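Local coordinates for protein probable amidase (Thermus thermophilus, PDB 2DC0) that is a probable amidase of the amidase family, a mixed alpha/beta protein built around one large central sheet, at residues 118-123 against 306-311; 19-24 against 44-49. One frame throughout, in Å; residues are numbered along the deposited sequence.

Contact 1 of 2, residues 118-123 against 306-311; sequences HEIALG and EGFSPQ
Glu119 reaches across to Ser309 and takes two hydrogen bonds on a single carboxylate oxygen. Its CB already points toward 306-311, and an extended chain (chi1 180°, chi2 165°) carries CG and CD straight out, so that CD comes to lie 3.5 Å from Ser309 N. OE1 is met nearly head-on by Ser309 OG at 2.5 Å, while Ser309 N reaches the same OE1 at 2.8 Å on the syn side, somewhat out of the carboxylate plane. OE2 turns instead toward Phe308, 3.3 Å from its CA, and is bonded by Thr87 OG1 and Trp130 NE1. Neutral donors thus hold both oxygens and fix the carboxylate's rotation. Ser309 is the N-cap of the following helix; its OG also accepts a weak bond from Val312 N, which ties Glu119 to the helix start. To one side, Gln311 NE2 lies 2.8 Å from His118 NE2, in the ring plane; as modelled this bond is doubtful, because ND1 already accepts from Gly126 N and a neutral ring would then carry its proton on NE2. Gly123 CA sits above one ring face, toward the rim. Ile120 CG2 packs against the Phe308 ring edge, 4.0 Å from CE1. The contact joins the loop after strand 110-115 to the start of helix 310-321, with Phe308 resting on helix 298-303 and Ile120 on Val312 and Leu316.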
ATOM      1  N   HIS A 118       7.292 -21.561  15.691  1.00 18.10           N
ATOM      2  CA  HIS A 118       8.613 -21.577  15.095  1.00 17.91           C
ATOM      3  C   HIS A 118       9.347 -20.457  15.818  1.00 17.90           C
ATOM      4  O   HIS A 118       8.761 -19.402  16.077  1.00 16.70           O
ATOM      5  CB  HIS A 118       8.531 -21.280  13.594  1.00 15.61           C
ATOM      6  CG  HIS A 118       9.791 -21.598  12.854  1.00 18.97           C
ATOM      7  ND1 HIS A 118       9.952 -22.758  12.128  1.00 18.13           N
ATOM      8  CD2 HIS A 118      10.973 -20.943  12.786  1.00 18.29           C
ATOM      9  CE1 HIS A 118      11.181 -22.804  11.644  1.00 19.47           C
ATOM     10  NE2 HIS A 118      11.820 -21.714  12.029  1.00 20.81           N
ATOM     11  N   GLU A 119      10.618 -20.685  16.143  1.00 16.87           N
ATOM     12  CA  GLU A 119      11.411 -19.703  16.874  1.00 17.35           C
ATOM     13  C   GLU A 119      11.270 -18.261  16.389  1.00 18.03           C
ATOM     14  O   GLU A 119      11.541 -17.953  15.225  1.00 17.58           O
ATOM     15  CB  GLU A 119      12.884 -20.118  16.888  1.00 17.70           C
ATOM     16  CG  GLU A 119      13.783 -19.137  17.632  1.00 19.63           C
ATOM     17  CD  GLU A 119      15.146 -19.726  17.961  1.00 20.45           C
ATOM     18  OE1 GLU A 119      15.687 -20.468  17.117  1.00 20.05           O
ATOM     19  OE2 GLU A 119      15.674 -19.433  19.051  1.00 20.15           O
ATOM     20  N   ILE A 120      10.873 -17.403  17.331  1.00 17.97           N
ATOM     21  CA  ILE A 120      10.604 -15.976  17.155  1.00 18.84           C
ATOM     22  C   ILE A 120       9.785 -15.664  15.915  1.00 18.97           C
ATOM     23  O   ILE A 120       9.839 -14.549  15.391  1.00 20.17           O
ATOM     24  CB  ILE A 120      11.886 -15.088  17.146  1.00 18.54           C
ATOM     25  CG1 ILE A 120      12.806 -15.468  15.985  1.00 17.81           C
ATOM     26  CG2 ILE A 120      12.592 -15.184  18.493  1.00 18.62           C
ATOM     27  CD1 ILE A 120      13.911 -14.459  15.682  1.00 23.38           C
ATOM     28  N   ALA A 121       9.022 -16.657  15.466  1.00 16.53           N
ATOM     29  CA  ALA A 121       8.144 -16.544  14.297  1.00 18.02           C
ATOM     30  C   ALA A 121       8.912 -16.379  12.991  1.00 18.60           C
ATOM     31  O   ALA A 121       8.334 -16.032  11.967  1.00 19.50           O
ATOM     32  CB  ALA A 121       7.178 -15.386  14.475  1.00 17.81           C
ATOM     33  N   LEU A 122      10.213 -16.636  13.022  1.00 18.38           N
ATOM     34  CA  LEU A 122      11.022 -16.493  11.822  1.00 20.19           C
ATOM     35  C   LEU A 122      11.237 -17.840  11.145  1.00 20.29           C
ATOM     36  O   LEU A 122      12.336 -18.396  11.166  1.00 20.87           O
ATOM     37  CB  LEU A 122      12.363 -15.850  12.171  1.00 20.72           C
ATOM     38  CG  LEU A 122      13.279 -15.459  11.011  1.00 21.71           C
ATOM     39  CD1 LEU A 122      12.508 -14.628   9.986  1.00 20.50           C
ATOM     40  CD2 LEU A 122      14.455 -14.668  11.561  1.00 20.01           C
ATOM     41  N   GLY A 123      10.174 -18.361  10.540  1.00 21.44           N
ATOM     42  CA  GLY A 123      10.259 -19.647   9.872  1.00 19.75           C
ATOM     43  C   GLY A 123       8.883 -20.245   9.685  1.00 19.97           C
ATOM     44  O   GLY A 123       7.948 -19.893  10.407  1.00 18.13           O
ATOM     45  N   GLU A 306      23.766 -17.489  20.967  1.00 33.86           N
ATOM     46  CA  GLU A 306      23.574 -18.923  21.154  1.00 33.65           C
ATOM     47  C   GLU A 306      22.152 -19.257  21.599  1.00 32.25           C
ATOM     48  O   GLU A 306      21.770 -20.427  21.654  1.00 31.15           O
ATOM     49  CB  GLU A 306      24.577 -19.469  22.175  1.00 35.77           C
ATOM     50  CG  GLU A 306      24.403 -18.969  23.610  1.00 38.64           C
ATOM     51  CD  GLU A 306      24.756 -17.501  23.782  1.00 39.94           C
ATOM     52  OE1 GLU A 306      25.749 -17.045  23.174  1.00 40.93           O
ATOM     53  OE2 GLU A 306      24.052 -16.805  24.544  1.00 43.99           O
ATOM     54  N   GLY A 307      21.377 -18.227  21.919  1.00 30.53           N
ATOM     55  CA  GLY A 307      20.007 -18.440  22.342  1.00 29.04           C
ATOM     56  C   GLY A 307      19.105 -18.694  21.149  1.00 28.29           C
ATOM     57  O   GLY A 307      17.969 -19.137  21.310  1.00 27.24           O
ATOM     58  N   PHE A 308      19.615 -18.404  19.953  1.00 26.78           N
ATOM     59  CA  PHE A 308      18.872 -18.603  18.712  1.00 26.83           C
ATOM     60  C   PHE A 308      19.375 -19.868  18.024  1.00 26.55           C
ATOM     61  O   PHE A 308      20.558 -20.195  18.108  1.00 28.06           O
ATOM     62  CB  PHE A 308      19.080 -17.419  17.755  1.00 25.20           C
ATOM     63  CG  PHE A 308      18.493 -16.121  18.236  1.00 24.10           C
ATOM     64  CD1 PHE A 308      17.114 -15.945  18.303  1.00 23.44           C
ATOM     65  CD2 PHE A 308      19.322 -15.064  18.608  1.00 23.84           C
ATOM     66  CE1 PHE A 308      16.570 -14.734  18.732  1.00 23.74           C
ATOM     67  CE2 PHE A 308      18.790 -13.851  19.039  1.00 23.12           C
ATOM     68  CZ  PHE A 308      17.410 -13.685  19.101  1.00 22.81           C
ATOM     69  N   SER A 309      18.480 -20.579  17.344  1.00 26.25           N
ATOM     70  CA  SER A 309      18.872 -21.793  16.625  1.00 26.31           C
ATOM     71  C   SER A 309      19.695 -21.369  15.407  1.00 26.19           C
ATOM     72  O   SER A 309      19.631 -20.213  14.982  1.00 25.61           O
ATOM     73  CB  SER A 309      17.630 -22.555  16.163  1.00 26.50           C
ATOM     74  OG  SER A 309      16.853 -21.764  15.270  1.00 27.78           O
ATOM     75  N   PRO A 310      20.490 -22.291  14.836  1.00 26.77           N
ATOM     76  CA  PRO A 310      21.310 -21.954  13.664  1.00 25.57           C
ATOM     77  C   PRO A 310      20.511 -21.320  12.515  1.00 24.54           C
ATOM     78  O   PRO A 310      20.898 -20.274  11.991  1.00 23.17           O
ATOM     79  CB  PRO A 310      21.924 -23.296  13.278  1.00 26.00           C
ATOM     80  CG  PRO A 310      22.098 -23.966  14.614  1.00 27.38           C
ATOM     81  CD  PRO A 310      20.789 -23.654  15.318  1.00 26.64           C
ATOM     82  N   GLN A 311      19.403 -21.956  12.136  1.00 22.00           N
ATOM     83  CA  GLN A 311      18.538 -21.471  11.053  1.00 23.32           C
ATOM     84  C   GLN A 311      18.097 -20.033  11.311  1.00 22.04           C
ATOM     85  O   GLN A 311      18.275 -19.156  10.467  1.00 20.10           O
ATOM     86  CB  GLN A 311      17.286 -22.353  10.922  1.00 26.73           C
ATOM     87  CG  GLN A 311      16.394 -22.031   9.709  1.00 31.60           C
ATOM     88  CD  GLN A 311      14.894 -22.179  10.001  1.00 37.13           C
ATOM     89  OE1 GLN A 311      14.117 -22.663   9.156  1.00 39.49           O
ATOM     90  NE2 GLN A 311      14.478 -21.749  11.196  1.00 34.05           N
TER

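Contact 2 of 2, residues 19-24 against 44-49; sequences ALLEEA and AARKEA
The two helical segments run nearly antiparallel, at 158° between their N-to-C directions, with axes 10.0 Å apart at closest approach; Leu21 and Ala49 form the nearest CA pair. Leu21 points at the facing helix and touches it through CD2. With CG anti to the backbone N (chi1 179°), this methyl lands between Ala45 and Ala49, one turn apart. It lies 3.5 Å from Ala49 CB, tighter than usual for two carbons, and 3.9 Å from Ala45 CB, while Ala45 O is 3.4 Å from the same methyl. This is an antiparallel helix pair, 17-30 and 42-57, joined through edge strand 37-40 and packed near one end of the large mixed sheet, where Ala45 meets Phe112 and Ala49 meets Leu110 of strand 110-115. At the flank of the apolar seam, Glu22 and Arg46 form a side-on, two-bond salt bridge. Arg46 NH2 meets Glu22 OE1 at 2.9 Å, nearly straight and in the guanidinium plane; Arg46 NE meets Glu22 OE2 at 2.6 Å, tilted from that plane. Both oxygens use syn lone pairs. A bend at chi2 brings the Glu22 carboxylate to Arg46; the two side chains cross at about a right angle, yet their flat groups are nearly coplanar (19°).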
ATOM      1  N   ALA A  19     -16.947 -28.183  31.516  1.00 19.65           N
ATOM      2  CA  ALA A  19     -16.992 -29.366  30.655  1.00 21.35           C
ATOM      3  C   ALA A  19     -16.218 -29.137  29.358  1.00 20.17           C
ATOM      4  O   ALA A  19     -15.536 -30.035  28.866  1.00 20.03           O
ATOM      5  CB  ALA A  19     -18.449 -29.735  30.334  1.00 21.24           C
ATOM      6  N   LEU A  20     -16.340 -27.938  28.794  1.00 18.93           N
ATOM      7  CA  LEU A  20     -15.624 -27.624  27.564  1.00 19.61           C
ATOM      8  C   LEU A  20     -14.119 -27.685  27.825  1.00 18.12           C
ATOM      9  O   LEU A  20     -13.359 -28.160  26.982  1.00 17.53           O
ATOM     10  CB  LEU A  20     -16.021 -26.236  27.045  1.00 18.69           C
ATOM     11  CG  LEU A  20     -17.452 -26.132  26.493  1.00 19.53           C
ATOM     12  CD1 LEU A  20     -17.786 -24.688  26.125  1.00 17.00           C
ATOM     13  CD2 LEU A  20     -17.580 -27.036  25.276  1.00 18.66           C
ATOM     14  N   LEU A  21     -13.694 -27.221  28.999  1.00 17.52           N
ATOM     15  CA  LEU A  21     -12.277 -27.247  29.345  1.00 18.78           C
ATOM     16  C   LEU A  21     -11.793 -28.685  29.504  1.00 20.36           C
ATOM     17  O   LEU A  21     -10.764 -29.066  28.942  1.00 20.25           O
ATOM     18  CB  LEU A  21     -12.002 -26.469  30.640  1.00 19.09           C
ATOM     19  CG  LEU A  21     -10.526 -26.458  31.095  1.00 18.88           C
ATOM     20  CD1 LEU A  21      -9.660 -25.804  30.030  1.00 17.44           C
ATOM     21  CD2 LEU A  21     -10.384 -25.715  32.418  1.00 19.21           C
ATOM     22  N   GLU A  22     -12.529 -29.488  30.269  1.00 20.94           N
ATOM     23  CA  GLU A  22     -12.141 -30.881  30.464  1.00 21.07           C
ATOM     24  C   GLU A  22     -11.942 -31.581  29.130  1.00 19.63           C
ATOM     25  O   GLU A  22     -11.034 -32.390  28.980  1.00 18.55           O
ATOM     26  CB  GLU A  22     -13.192 -31.634  31.288  1.00 22.41           C
ATOM     27  CG  GLU A  22     -13.224 -31.232  32.744  1.00 26.56           C
ATOM     28  CD  GLU A  22     -11.855 -31.322  33.397  1.00 28.30           C
ATOM     29  OE1 GLU A  22     -11.233 -32.404  33.332  1.00 27.81           O
ATOM     30  OE2 GLU A  22     -11.402 -30.303  33.966  1.00 31.53           O
ATOM     31  N   GLU A  23     -12.802 -31.274  28.165  1.00 18.88           N
ATOM     32  CA  GLU A  23     -12.692 -31.872  26.845  1.00 19.98           C
ATOM     33  C   GLU A  23     -11.362 -31.455  26.210  1.00 20.19           C
ATOM     34  O   GLU A  23     -10.638 -32.291  25.678  1.00 19.16           O
ATOM     35  CB  GLU A  23     -13.861 -31.421  25.967  1.00 23.02           C
ATOM     36  CG  GLU A  23     -13.740 -31.797  24.495  1.00 29.28           C
ATOM     37  CD  GLU A  23     -13.573 -33.293  24.278  1.00 35.16           C
ATOM     38  OE1 GLU A  23     -14.351 -34.071  24.873  1.00 37.53           O
ATOM     39  OE2 GLU A  23     -12.673 -33.689  23.502  1.00 37.94           O
ATOM     40  N   ALA A  24     -11.045 -30.164  26.284  1.00 18.53           N
ATOM     41  CA  ALA A  24      -9.806 -29.644  25.718  1.00 18.99           C
ATOM     42  C   ALA A  24      -8.588 -30.287  26.376  1.00 19.85           C
ATOM     43  O   ALA A  24      -7.627 -30.643  25.699  1.00 18.51           O
ATOM     44  CB  ALA A  24      -9.751 -28.124  25.885  1.00 18.95           C
ATOM     45  N   ALA A  44      -4.752 -23.536  37.188  1.00 23.00           N
ATOM     46  CA  ALA A  44      -5.173 -22.159  36.971  1.00 23.16           C
ATOM     47  C   ALA A  44      -6.340 -22.120  35.981  1.00 22.24           C
ATOM     48  O   ALA A  44      -7.284 -21.349  36.152  1.00 21.70           O
ATOM     49  CB  ALA A  44      -4.007 -21.326  36.448  1.00 23.95           C
ATOM     50  N   ALA A  45      -6.276 -22.959  34.952  1.00 20.33           N
ATOM     51  CA  ALA A  45      -7.332 -23.011  33.950  1.00 19.78           C
ATOM     52  C   ALA A  45      -8.634 -23.515  34.558  1.00 19.58           C
ATOM     53  O   ALA A  45      -9.703 -22.942  34.326  1.00 18.55           O
ATOM     54  CB  ALA A  45      -6.914 -23.911  32.790  1.00 19.09           C
ATOM     55  N   ARG A  46      -8.549 -24.594  35.332  1.00 18.53           N
ATOM     56  CA  ARG A  46      -9.743 -25.148  35.958  1.00 20.17           C
ATOM     57  C   ARG A  46     -10.357 -24.132  36.928  1.00 19.49           C
ATOM     58  O   ARG A  46     -11.577 -23.979  36.983  1.00 18.51           O
ATOM     59  CB  ARG A  46      -9.412 -26.461  36.679  1.00 21.74           C
ATOM     60  CG  ARG A  46      -9.237 -27.649  35.732  1.00 22.27           C
ATOM     61  CD  ARG A  46      -9.236 -28.975  36.493  1.00 25.10           C
ATOM     62  NE  ARG A  46      -9.357 -30.144  35.614  1.00 21.93           N
ATOM     63  CZ  ARG A  46      -8.363 -30.982  35.328  1.00 22.37           C
ATOM     64  NH1 ARG A  46      -7.159 -30.793  35.843  1.00 20.72           N
ATOM     65  NH2 ARG A  46      -8.572 -32.025  34.536  1.00 20.70           N
ATOM     66  N   LYS A  47      -9.511 -23.425  37.670  1.00 18.86           N
ATOM     67  CA  LYS A  47      -9.992 -22.421  38.609  1.00 20.70           C
ATOM     68  C   LYS A  47     -10.830 -21.363  37.880  1.00 22.98           C
ATOM     69  O   LYS A  47     -11.910 -20.978  38.342  1.00 22.33           O
ATOM     70  CB  LYS A  47      -8.811 -21.759  39.319  1.00 21.31           C
ATOM     71  CG  LYS A  47      -9.200 -20.673  40.313  1.00 26.19           C
ATOM     72  CD  LYS A  47      -7.976 -20.098  41.018  1.00 27.93           C
ATOM     73  CE  LYS A  47      -8.376 -18.955  41.937  1.00 31.37           C
ATOM     74  NZ  LYS A  47      -7.210 -18.304  42.590  1.00 33.88           N
ATOM     75  N   GLU A  48     -10.330 -20.894  36.738  1.00 22.58           N
ATOM     76  CA  GLU A  48     -11.041 -19.895  35.940  1.00 25.49           C
ATOM     77  C   GLU A  48     -12.307 -20.520  35.351  1.00 23.20           C
ATOM     78  O   GLU A  48     -13.363 -19.886  35.299  1.00 22.93           O
ATOM     79  CB  GLU A  48     -10.131 -19.381  34.814  1.00 29.31           C
ATOM     80  CG  GLU A  48     -10.724 -18.270  33.950  1.00 36.16           C
ATOM     81  CD  GLU A  48     -11.036 -17.008  34.737  1.00 40.88           C
ATOM     82  OE1 GLU A  48     -10.152 -16.531  35.483  1.00 43.61           O
ATOM     83  OE2 GLU A  48     -12.164 -16.487  34.603  1.00 43.72           O
ATOM     84  N   ALA A  49     -12.196 -21.771  34.914  1.00 22.33           N
ATOM     85  CA  ALA A  49     -13.331 -22.481  34.344  1.00 22.56           C
ATOM     86  C   ALA A  49     -14.487 -22.537  35.346  1.00 23.26           C
ATOM     87  O   ALA A  49     -15.647 -22.357  34.976  1.00 21.16           O
ATOM     88  CB  ALA A  49     -12.920 -23.892  33.935  1.00 22.49           C
TER

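Contacts 1 and 2 share no helix or strand: their centres lie 32 Å apart and their nearest atoms about 20 Å, and 19-24/44-49 closes before 118-123/306-311 opens along the chain. Both are largely buried, yet contact 2 sits farther from the chain centre, about 25 Å against 18 Å. Contact 2 joins two regular helices close in sequence through an apolar seam, with its charged pair at the partly exposed rim. In contact 1, between segments far apart in sequence, an irregular loop meets the start of a helix; its carboxylate is buried and met by neutral donors, with glutamine at the exposed edge. Strand 110-115 underlies one and precedes the loop of the other.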